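Local coordinates for nuclease-like protein (Chaetomium thermophilum, PDB 6GRB), which probably acts as a GEN1-type junction-resolving endonuclease, cutting four-way DNA junctions and 5'-flaps in a metal-dependent reaction, at residues 446-449 and 450-454. Numbering follows the deposited sequence.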
loop_
_atom_site.group_PDB
_atom_site.type_symbol
_atom_site.label_atom_id
_atom_site.label_comp_id
_atom_site.label_asym_id
_atom_site.label_seq_id
_atom_site.Cartn_x
_atom_site.Cartn_y
_atom_site.Cartn_z
ATOM N N THR A 446 17.713 -5.827 -11.342
ATOM C CA THR A 446 16.840 -6.486 -12.300
ATOM C C THR A 446 16.017 -5.482 -13.095
ATOM O O THR A 446 15.625 -5.772 -14.233
ATOM C CB THR A 446 15.940 -7.532 -11.625
ATOM O OG1 THR A 446 15.132 -6.923 -10.619
ATOM C CG2 THR A 446 16.750 -8.646 -11.025
ATOM N N ILE A 447 15.780 -4.285 -12.556
ATOM C CA ILE A 447 15.158 -3.262 -13.394
ATOM C C ILE A 447 16.113 -2.843 -14.513
ATOM O O ILE A 447 15.687 -2.565 -15.639
ATOM C CB ILE A 447 14.683 -2.065 -12.539
ATOM C CG1 ILE A 447 13.427 -2.442 -11.765
ATOM C CG2 ILE A 447 14.399 -0.840 -13.405
ATOM C CD1 ILE A 447 12.757 -1.289 -11.096
ATOM N N LEU A 448 17.413 -2.858 -14.254
ATOM C CA LEU A 448 18.376 -2.459 -15.278
ATOM C C LEU A 448 18.600 -3.550 -16.325
ATOM O O LEU A 448 18.947 -3.243 -17.472
ATOM C CB LEU A 448 19.704 -2.073 -14.623
ATOM C CG LEU A 448 19.765 -0.898 -13.648
ATOM C CD1 LEU A 448 21.211 -0.657 -13.258
ATOM C CD2 LEU A 448 19.160 0.347 -14.245
ATOM N N LYS A 449 18.430 -4.821 -15.962
ATOM C CA LYS A 449 18.566 -5.856 -16.974
ATOM C C LYS A 449 17.438 -5.789 -17.993
ATOM O O LYS A 449 17.633 -6.211 -19.138
ATOM C CB LYS A 449 18.633 -7.228 -16.310
ATOM C CG LYS A 449 19.899 -7.436 -15.482
ATOM C CD LYS A 449 19.916 -8.796 -14.824
ATOM C CE LYS A 449 21.182 -9.014 -14.022
ATOM N NZ LYS A 449 21.238 -10.341 -13.327
ATOM N N LEU A 450 16.289 -5.217 -17.611
ATOM C CA LEU A 450 15.136 -5.110 -18.497
ATOM C C LEU A 450 15.260 -3.917 -19.439
ATOM O O LEU A 450 14.971 -4.023 -20.641
ATOM C CB LEU A 450 13.852 -4.992 -17.661
ATOM C CG LEU A 450 13.540 -6.161 -16.713
ATOM C CD1 LEU A 450 12.219 -5.920 -15.978
ATOM C CD2 LEU A 450 13.555 -7.511 -17.455
ATOM N N GLY A 451 15.685 -2.778 -18.909
ATOM C CA GLY A 451 15.626 -1.534 -19.647
ATOM C C GLY A 451 16.890 -1.225 -20.409
ATOM O O GLY A 451 16.826 -0.767 -21.552
ATOM N N VAL A 452 18.043 -1.487 -19.797
ATOM C CA VAL A 452 19.335 -1.229 -20.426
ATOM C C VAL A 452 20.187 -2.495 -20.449
ATOM O O VAL A 452 21.299 -2.503 -19.903
ATOM C CB VAL A 452 20.064 -0.082 -19.717
ATOM C CG1 VAL A 452 19.450 1.243 -20.132
ATOM C CG2 VAL A 452 19.984 -0.263 -18.210
ATOM N N PRO A 453 19.731 -3.567 -21.111
ATOM C CA PRO A 453 20.403 -4.867 -20.946
ATOM C C PRO A 453 21.857 -4.931 -21.404
ATOM O O PRO A 453 22.648 -5.637 -20.761
ATOM C CB PRO A 453 19.512 -5.817 -21.766
ATOM C CG PRO A 453 18.728 -4.933 -22.692
ATOM C CD PRO A 453 18.493 -3.692 -21.905
ATOM N N VAL A 454 22.251 -4.268 -22.497
ATOM C CA VAL A 454 23.623 -4.497 -22.940
ATOM C C VAL A 454 24.614 -3.626 -22.176
ATOM O O VAL A 454 25.825 -3.884 -22.228
ATOM C CB VAL A 454 23.774 -4.350 -24.471
ATOM C CG1 VAL A 454 22.907 -5.379 -25.173
ATOM C CG2 VAL A 454 23.433 -2.968 -24.964
#
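Leu448 and Val452 lie side by side on the buried face where helix 445-451 ends, CB of Leu448 4.0 Å from CG2 of Val452 and CD2 of Leu448 4.1 Å from that same methyl. Val452 is where helical backbone angles stop, and with chi1 at -77° its CG2 sits between its own backbone N and carbonyl carbon, in close van der Waals approach to Leu448 O at 3.2 Å. The same oxygen accepts the hydrogen bond from Val452 N, at 3.1 Å, the donor tilted 32° from the carbonyl plane. One residue back, Gly451 N reaches Ile447 O at 3.3 Å, while Leu450 N is shared weakly between Thr446 O and Ile447 O. The outer side is open to solvent: Leu450, Lys449 and Pro453 are exposed, Leu450 CG and Pro453 CB meet backbone oxygens, of Thr446 and Lys449, and the fully extended Lys449 chain points outward and back toward the helix start, its ammonium making a weak, long ion pair with Glu445. Val452 also stands at the N-cap position of helix 453-464, making this the corner between two consecutive helices of the GEN1 C-terminal domain. Leu448 packs on strand 377-384, Ile447 on helices 18-29 and 318-340, and Val452 on Glu358 and Val362.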